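Local structure of SusD homolog (Bacteroides thetaiotaomicron VPI-5482, 3IHV) at residues 380-383 and 388-391; 218-223 and 404-409; 100-103 and 109-112; 53-56 and 62-65. The protein probably binds glycans at the cell surface as an outer-membrane SusD-family protein, helping to capture them for uptake. One frame throughout, in Å; residues are numbered along the deposited sequence. Where two conformers were deposited one is given.

Contact 1. Residues 380-383 and 388-391; sequences NSFI and SNVN. With NA (sodium ion), chain F; EDO (1,2-ethanediol), chain L.
With CG of Phe-382 set between its backbone N and carbonyl carbon (chi1 61°) and CG of Asn-389 anti to its carbonyl carbon (chi1 -66°), the phenyl ring and the amide approach from opposite directions and meet between two loop segments. The ring and amide planes stand nearly perpendicular, 88° apart. CE2 of Phe-382 lies 3.4 Å from ND2 of Asn-389, and this ring corner sits about equally far from OD1 at the other end of the amide. The neighbouring corner, CZ of Phe-382, packs 3.7 Å from CA of Ser-388. OG of Ser-381 comes within 3.4 Å of the same ND2 of Asn-389. Replacing Phe-382 by alanine would probably open a gap beside Ser-388 and leave the amide of Asn-389 without the ring that packs against it on this side.

The side chain of Ser-388 leaves its backbone away from the ring. Its OG accepts from the backbone N of Val-390 at 3.1 Å, an ST turn, and hydrogen-bonds to the backbone O of Ile-280. That turn lies where the chain binds sodium: O of Asn-389 (2.3 Å) and OD1 of Asn-391 (2.5 Å) ligate the ion, with three waters and O of Phe-265. The contact illustrates how a short loop can bind a metal through a backbone carbonyl and a side-chain amide oxygen. Both segments connect helix 373-376 to strand 392-396; OD1 of Asn-389 accepts from the backbone N of Ser-267, and Val-390 rests on helices 242-250 and 373-376.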
# COMPACT_ATOMS: atom_id res chain seq x y z
N ASN A 380 18.43 7.13 17.68
CA ASN A 380 18.48 5.87 18.40
C ASN A 380 17.17 5.61 19.12
O ASN A 380 16.59 6.53 19.70
CB ASN A 380 19.60 5.89 19.43
CG ASN A 380 20.95 5.87 18.80
OD1 ASN A 380 21.83 6.64 19.20
ND2 ASN A 380 21.14 5.01 17.80
N SER A 381 16.71 4.38 19.05
CA SER A 381 15.48 3.99 19.71
C SER A 381 15.66 2.55 20.17
O SER A 381 16.77 2.14 20.55
CB SER A 381 14.29 4.18 18.79
OG SER A 381 13.08 3.99 19.53
N PHE A 382 14.61 1.76 20.14
CA PHE A 382 14.76 0.41 20.57
C PHE A 382 15.56 -0.39 19.52
O PHE A 382 15.61 -0.04 18.34
CB PHE A 382 13.40 -0.21 20.88
CG PHE A 382 12.49 -0.24 19.68
CD1 PHE A 382 12.57 -1.27 18.76
CD2 PHE A 382 11.55 0.73 19.49
CE1 PHE A 382 11.74 -1.31 17.69
CE2 PHE A 382 10.69 0.69 18.39
CZ PHE A 382 10.79 -0.33 17.50
N ILE A 383 16.19 -1.46 19.98
CA ILE A 383 16.91 -2.39 19.12
C ILE A 383 16.01 -3.59 19.07
O ILE A 383 15.66 -4.14 20.11
CB ILE A 383 18.25 -2.78 19.75
CG1 ILE A 383 19.15 -1.54 19.83
CG2 ILE A 383 18.92 -3.96 18.98
CD1 ILE A 383 20.53 -1.82 20.40
N SER A 388 10.01 -1.91 13.96
CA SER A 388 10.63 -0.61 13.80
C SER A 388 9.60 0.49 13.98
O SER A 388 8.41 0.23 14.07
CB SER A 388 11.21 -0.47 12.38
OG SER A 388 10.16 -0.29 11.42
N ASN A 389 10.10 1.74 13.98
CA ASN A 389 9.25 2.93 13.93
C ASN A 389 9.15 3.50 12.51
O ASN A 389 8.73 4.63 12.33
CB ASN A 389 9.83 3.97 14.89
CG ASN A 389 9.73 3.53 16.29
OD1 ASN A 389 8.74 2.90 16.67
ND2 ASN A 389 10.74 3.84 17.09
N VAL A 390 9.48 2.73 11.48
CA VAL A 390 9.37 3.19 10.10
C VAL A 390 7.90 3.24 9.65
O VAL A 390 7.12 2.32 9.90
CB VAL A 390 10.20 2.32 9.12
CG1 VAL A 390 10.00 2.77 7.65
CG2 VAL A 390 11.70 2.34 9.51
N ASN A 391 7.52 4.32 8.98
CA ASN A 391 6.14 4.50 8.55
C ASN A 391 5.81 3.85 7.22
O ASN A 391 6.70 3.32 6.57
CB ASN A 391 5.78 5.99 8.55
CG ASN A 391 5.86 6.59 9.92
OD1 ASN A 391 5.90 5.87 10.93
ND2 ASN A 391 5.91 7.93 9.99
NA NA F . 7.40 6.45 12.81
C1 EDO L . 14.01 2.79 13.31
O1 EDO L . 12.60 2.61 13.22
C2 EDO L . 14.68 1.53 13.80
O2 EDO L . 13.73 0.74 14.52
O HOH W 1 5.91 8.32 12.89
O HOH W 2 9.32 6.98 10.82
O HOH W 3 9.02 7.49 14.11

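Contact 2. Residues 218-223 and 404-409; sequences SKWEAA and YAEALN. With EDO (1,2-ethanediol), chain H.
Ala-407 and Trp-220 bury nearly equal areas where helix 219-232 meets helix 397-412, a worked example of small residues letting two helices come close. The short axes of 219-223 and 404-409 approach to 8.1 Å and run roughly antiparallel, at 142°. At the centre of this packing, CB of Ala-407 sits 3.5 Å from the carbonyl O of Trp-220 and 3.7 Å from CB of Ala-223. A methyl group therefore lies directly against the other helix, touching residues about one turn apart.

Trp-220 closes one flank. Its CG is anti to the carbonyl carbon (chi1 -71°), which carries the indole alongside Ala-407, with CE3 of Trp-220 4.0 Å from CB of Ala-407. The six-membered part of the ring then continues to Glu-406, whose extended chain brings OE2 to 3.6 Å from CH2 of Trp-220. Carboxylate and indole planes are inclined by 45°, and the approach is oblique.

The buried carboxylate draws its polar partners from elsewhere: OE1 of Glu-406 forms a salt bridge with Arg-475, and its OE2 accepts a hydrogen bond from the indole of Trp-476. Between the segments themselves there is mostly van der Waals packing of methyls and indole carbons, with a backbone oxygen and a carboxylate oxygen lying against carbon. This suggests that close packing, more than polar bonding between these segments, joins the helices here, while the charge of Glu-406 is probably balanced by Arg-475.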
# COMPACT_ATOMS: atom_id res chain seq x y z
N SER A 218 -17.82 3.22 -16.69
CA SER A 218 -18.24 4.60 -16.42
C SER A 218 -17.42 5.24 -15.31
O SER A 218 -17.35 6.48 -15.21
CB SER A 218 -19.74 4.67 -16.04
OG SER A 218 -20.02 4.13 -14.74
N LYS A 219 -16.77 4.42 -14.50
CA LYS A 219 -16.00 4.96 -13.38
C LYS A 219 -14.66 5.57 -13.75
O LYS A 219 -14.03 6.24 -12.91
CB LYS A 219 -15.89 3.92 -12.26
CG LYS A 219 -17.25 3.41 -11.71
CD LYS A 219 -18.22 4.52 -11.32
CE LYS A 219 -19.61 3.95 -10.91
NZ LYS A 219 -20.70 4.91 -10.67
N TRP A 220 -14.17 5.34 -14.97
CA TRP A 220 -12.94 5.99 -15.38
C TRP A 220 -13.13 7.51 -15.39
O TRP A 220 -12.28 8.28 -14.91
CB TRP A 220 -12.49 5.52 -16.75
CG TRP A 220 -11.96 4.09 -16.82
CD1 TRP A 220 -12.49 3.08 -17.55
CD2 TRP A 220 -10.80 3.57 -16.21
NE1 TRP A 220 -11.74 1.96 -17.42
CE2 TRP A 220 -10.70 2.23 -16.59
CE3 TRP A 220 -9.85 4.09 -15.35
CZ2 TRP A 220 -9.67 1.41 -16.17
CZ3 TRP A 220 -8.83 3.26 -14.91
CH2 TRP A 220 -8.75 1.94 -15.31
N GLU A 221 -14.24 7.94 -15.94
CA GLU A 221 -14.59 9.34 -15.93
C GLU A 221 -14.69 9.86 -14.50
O GLU A 221 -14.22 10.94 -14.22
CB GLU A 221 -15.91 9.55 -16.67
CG GLU A 221 -16.45 10.96 -16.56
CD GLU A 221 -17.71 11.16 -17.33
OE1 GLU A 221 -18.21 10.21 -17.98
OE2 GLU A 221 -18.19 12.30 -17.28
N ALA A 222 -15.26 9.07 -13.59
CA ALA A 222 -15.39 9.50 -12.19
C ALA A 222 -14.01 9.64 -11.56
O ALA A 222 -13.73 10.59 -10.82
CB ALA A 222 -16.28 8.52 -11.39
N ALA A 223 -13.13 8.67 -11.83
CA ALA A 223 -11.76 8.73 -11.29
C ALA A 223 -11.06 10.02 -11.80
O ALA A 223 -10.43 10.76 -11.03
CB ALA A 223 -10.97 7.48 -11.75
N TYR A 404 -4.67 9.77 -12.44
CA TYR A 404 -5.31 10.78 -13.25
C TYR A 404 -4.97 10.57 -14.73
O TYR A 404 -5.86 10.51 -15.59
CB TYR A 404 -4.85 12.16 -12.75
CG TYR A 404 -5.50 13.38 -13.38
CD1 TYR A 404 -6.84 13.40 -13.75
CD2 TYR A 404 -4.77 14.57 -13.50
CE1 TYR A 404 -7.42 14.54 -14.29
CE2 TYR A 404 -5.35 15.71 -14.02
CZ TYR A 404 -6.69 15.69 -14.40
OH TYR A 404 -7.26 16.84 -14.92
N ALA A 405 -3.69 10.38 -15.02
CA ALA A 405 -3.26 10.14 -16.38
C ALA A 405 -3.89 8.87 -16.91
O ALA A 405 -4.42 8.87 -18.04
CB ALA A 405 -1.74 10.03 -16.47
N GLU A 406 -3.86 7.81 -16.10
CA GLU A 406 -4.43 6.52 -16.51
C GLU A 406 -5.91 6.65 -16.84
O GLU A 406 -6.38 6.25 -17.89
CB GLU A 406 -4.22 5.46 -15.41
CG GLU A 406 -4.80 4.10 -15.73
CD GLU A 406 -4.66 3.10 -14.62
OE1 GLU A 406 -3.98 3.40 -13.58
OE2 GLU A 406 -5.19 1.99 -14.83
N ALA A 407 -6.65 7.26 -15.92
CA ALA A 407 -8.12 7.36 -16.08
C ALA A 407 -8.52 8.26 -17.22
O ALA A 407 -9.48 7.95 -17.97
CB ALA A 407 -8.77 7.86 -14.74
N LEU A 408 -7.83 9.39 -17.39
CA LEU A 408 -8.11 10.24 -18.54
C LEU A 408 -7.95 9.47 -19.85
O LEU A 408 -8.78 9.56 -20.75
CB LEU A 408 -7.18 11.45 -18.56
CG LEU A 408 -7.51 12.58 -17.57
CD1 LEU A 408 -6.33 13.56 -17.49
CD2 LEU A 408 -8.78 13.28 -18.05
N ASN A 409 -6.87 8.70 -19.95
CA ASN A 409 -6.59 7.96 -21.18
C ASN A 409 -7.65 6.90 -21.40
O ASN A 409 -8.08 6.69 -22.52
CB ASN A 409 -5.19 7.33 -21.09
CG ASN A 409 -4.81 6.55 -22.31
OD1 ASN A 409 -4.83 7.08 -23.42
ND2 ASN A 409 -4.39 5.31 -22.11
C1 EDO H . -20.56 9.47 -10.01
O1 EDO H . -21.72 9.14 -10.78
C2 EDO H . -19.65 8.27 -10.09
O2 EDO H . -20.24 7.26 -9.29

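Contact 3. Residues 100-103 and 109-112; sequences NKIG and DKKL
Lys-110 reaches from helix 107-135 to the carbonyl oxygens of Ile-102 and Gly-103, near the C-terminal end of helix 75-101, an example of a lysine gathering the carbonyls left at a chain turn. Along the second segment, Asp-109 comes first and faces another part of the chain: its OD2 accepts from the backbone N of Ala-17.

Lys-110 follows and makes the contact. Its chain runs extended until the last torsion, where a bend (chi4 -61°) turns NZ onto the carbonyls. NZ of Lys-110 donates to O of Ile-102 at 3.1 Å, from a position tilted 19° out of that carbonyl's plane, and more weakly to O of Gly-103 at 3.0 Å. A further weak bond goes to O of Tyr-105. The ammonium group is probably stabilised by these carbonyl dipoles. Lower on the same side chain, CG of Lys-110 lies 3.6 Å from O of Ile-102, while CD1 of Ile-102 reaches back to 3.9 Å from O of Lys-110.

Lys-111 points away, making a cation-pi contact with Tyr-185, and Leu-112 touches the same tyrosine. The whole contact is a surface feature at the connection between two long consecutive helices, 75-101 and 107-135, of the helical SusD fold.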
# COMPACT_ATOMS: atom_id res chain seq x y z
N ASN A 100 -25.48 10.64 18.37
CA ASN A 100 -26.27 10.91 19.56
C ASN A 100 -25.71 11.96 20.51
O ASN A 100 -26.43 12.40 21.39
CB ASN A 100 -26.45 9.60 20.34
CG ASN A 100 -27.33 8.61 19.61
OD1 ASN A 100 -28.21 9.01 18.85
ND2 ASN A 100 -27.07 7.32 19.80
N LYS A 101 -24.46 12.37 20.32
CA LYS A 101 -23.79 13.32 21.20
C LYS A 101 -23.57 14.71 20.62
O LYS A 101 -23.53 15.70 21.36
CB LYS A 101 -22.43 12.76 21.62
CG LYS A 101 -22.49 11.46 22.43
CD LYS A 101 -23.00 11.65 23.86
CE LYS A 101 -22.86 10.35 24.65
NZ LYS A 101 -23.12 10.49 26.12
N ILE A 102 -23.44 14.80 19.28
CA ILE A 102 -23.13 16.07 18.60
C ILE A 102 -24.08 17.23 18.93
O ILE A 102 -23.66 18.37 19.02
CB ILE A 102 -22.97 15.86 17.08
CG1 ILE A 102 -22.37 17.10 16.41
CG2 ILE A 102 -24.31 15.42 16.45
CD1 ILE A 102 -22.02 16.92 14.97
N GLY A 103 -25.35 16.91 19.11
CA GLY A 103 -26.36 17.91 19.46
C GLY A 103 -26.05 18.69 20.72
O GLY A 103 -26.44 19.86 20.82
N ASP A 109 -17.03 22.57 18.97
CA ASP A 109 -16.96 21.10 18.99
C ASP A 109 -17.84 20.43 17.95
O ASP A 109 -17.48 19.34 17.49
CB ASP A 109 -17.30 20.55 20.39
CG ASP A 109 -16.14 20.70 21.36
OD1 ASP A 109 -15.21 21.42 21.01
OD2 ASP A 109 -16.20 20.14 22.49
N LYS A 110 -18.98 21.04 17.59
CA LYS A 110 -19.81 20.47 16.51
C LYS A 110 -19.03 20.46 15.21
O LYS A 110 -19.11 19.51 14.43
CB LYS A 110 -21.11 21.26 16.28
CG LYS A 110 -22.09 21.21 17.40
CD LYS A 110 -23.30 22.09 16.98
CE LYS A 110 -24.27 22.36 18.06
NZ LYS A 110 -24.87 21.16 18.59
N LYS A 111 -18.25 21.52 14.97
CA LYS A 111 -17.45 21.62 13.76
C LYS A 111 -16.41 20.51 13.73
O LYS A 111 -16.28 19.76 12.74
CB LYS A 111 -16.80 22.99 13.67
CG LYS A 111 -15.88 23.17 12.49
CD LYS A 111 -16.57 22.90 11.14
CE LYS A 111 -15.62 23.19 10.03
NZ LYS A 111 -16.15 22.79 8.71
N LEU A 112 -15.69 20.37 14.83
CA LEU A 112 -14.70 19.30 14.96
C LEU A 112 -15.38 17.94 14.77
O LEU A 112 -14.85 17.07 14.06
CB LEU A 112 -13.98 19.39 16.31
CG LEU A 112 -12.95 20.54 16.44
CD1 LEU A 112 -12.59 20.67 17.94
CD2 LEU A 112 -11.71 20.32 15.58

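Contact 4. Residues 53-56 and 62-65; sequences QVEG and FRII
Val-54 and Arg-63 bring the two backbones to 6.2 Å between their CA atoms, where the end of strand 52-54 faces the 3-10 segment at 62-63 in a loop of the SusD-family fold. The strand pairs antiparallel with 302-304, then gives way at Glu-55 to a loop that returns the chain to Arg-63. Gly-56, with phi 99°, takes a backbone shape in which a CB would jam against the preceding carbonyl and clash with NE of Arg-63.

Glu-55 and Arg-63 form the salt bridge that closes this return, a small instance of one carboxylate oxygen serving two donors. A bend at chi2 of Glu-55 helps bring OE1 to the guanidinium, which approaches side-on: NH2 of Arg-63 donates to OE1 of Glu-55 at 2.8 Å and 158°, and NE of Arg-63 reaches the same oxygen at 3.3 Å. OE1 lies close to the guanidinium plane, although the carboxylate itself is turned 64° from it. NE also gives a weak bond to O of Glu-55, and NH1 donates to O of Glu-60. A methionine in place of Arg-63 would probably leave the carboxylate of Glu-55 without its countercharge and free to turn.

Beside the salt bridge, CG1 of Val-54 packs 3.7 Å from CG of Arg-63. CZ of Phe-62 lies over one face of the guanidinium, while at its own ring edge CE1 of Phe-62 meets CG2 of Val-54 at 3.8 Å.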
# COMPACT_ATOMS: atom_id res chain seq x y z
N GLN A 53 9.14 -10.55 -5.11
CA GLN A 53 8.75 -11.88 -4.66
C GLN A 53 9.37 -12.13 -3.31
O GLN A 53 10.34 -11.45 -2.88
CB GLN A 53 9.22 -12.96 -5.66
CG GLN A 53 10.75 -13.05 -5.86
CD GLN A 53 11.17 -14.22 -6.72
OE1 GLN A 53 10.48 -15.23 -6.79
NE2 GLN A 53 12.35 -14.11 -7.35
N VAL A 54 8.87 -13.16 -2.65
CA VAL A 54 9.45 -13.55 -1.38
C VAL A 54 10.82 -14.24 -1.62
O VAL A 54 11.05 -14.84 -2.65
CB VAL A 54 8.51 -14.44 -0.59
CG1 VAL A 54 8.42 -15.88 -1.22
CG2 VAL A 54 8.96 -14.51 0.86
N GLU A 55 11.71 -14.15 -0.63
CA GLU A 55 13.01 -14.79 -0.66
C GLU A 55 12.89 -16.32 -0.81
O GLU A 55 11.92 -16.92 -0.36
CB GLU A 55 13.74 -14.50 0.67
CG GLU A 55 15.15 -15.06 0.81
CD GLU A 55 15.25 -16.53 1.16
OE1 GLU A 55 14.29 -17.13 1.74
OE2 GLU A 55 16.33 -17.08 0.85
N GLY A 56 13.92 -16.90 -1.41
CA GLY A 56 14.05 -18.37 -1.49
C GLY A 56 13.60 -18.98 -2.80
O GLY A 56 13.10 -18.29 -3.68
N PHE A 62 7.09 -18.92 5.77
CA PHE A 62 6.51 -17.64 5.41
C PHE A 62 6.34 -17.44 3.90
O PHE A 62 5.72 -16.47 3.49
CB PHE A 62 7.34 -16.48 6.02
CG PHE A 62 8.80 -16.48 5.59
CD1 PHE A 62 9.18 -15.96 4.37
CD2 PHE A 62 9.78 -17.00 6.44
CE1 PHE A 62 10.49 -15.93 3.98
CE2 PHE A 62 11.12 -17.00 6.04
CZ PHE A 62 11.47 -16.44 4.81
N ARG A 63 6.86 -18.35 3.08
CA ARG A 63 6.76 -18.20 1.65
C ARG A 63 5.43 -18.65 1.10
O ARG A 63 5.13 -18.42 -0.08
CB ARG A 63 7.90 -18.96 0.98
CG ARG A 63 9.27 -18.43 1.37
CD ARG A 63 10.38 -19.34 0.90
NE ARG A 63 11.64 -19.04 1.60
CZ ARG A 63 11.99 -19.53 2.79
NH1 ARG A 63 11.19 -20.36 3.47
NH2 ARG A 63 13.18 -19.19 3.30
N ILE A 64 4.58 -19.24 1.94
CA ILE A 64 3.36 -19.86 1.41
C ILE A 64 2.36 -18.88 0.79
O ILE A 64 1.80 -19.16 -0.28
CB ILE A 64 2.68 -20.79 2.45
CG1 ILE A 64 1.65 -21.71 1.75
CG2 ILE A 64 2.11 -20.00 3.62
CD1 ILE A 64 1.00 -22.71 2.68
N ILE A 65 2.16 -17.71 1.41
CA ILE A 65 1.25 -16.72 0.85
C ILE A 65 1.82 -16.04 -0.38
O ILE A 65 1.15 -16.00 -1.41
CB ILE A 65 0.73 -15.72 1.92
CG1 ILE A 65 -0.21 -16.46 2.92
CG2 ILE A 65 -0.03 -14.58 1.28
CD1 ILE A 65 -0.49 -15.70 4.22

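The four contacts are separate pieces of one helical protein, and none touches another. Contact 1 carries two of the three protein ligands of one sodium site, and contact 4 is its closest companion, with centres 25 Å apart and nearest atoms about 17 Å apart, although contact 4 lies in the N-terminal part of the chain and contact 1 in the C-terminal part. Contact 2 lies across the centre of the chain from both, 39 Å from contact 1 and 34 Å from contact 4 between centres. Its partners are the most distant in sequence, and the chain between them includes contact 1. Contacts 3 and 4 each join near neighbours in sequence, yet their centres are 48 Å apart, the widest separation of the set.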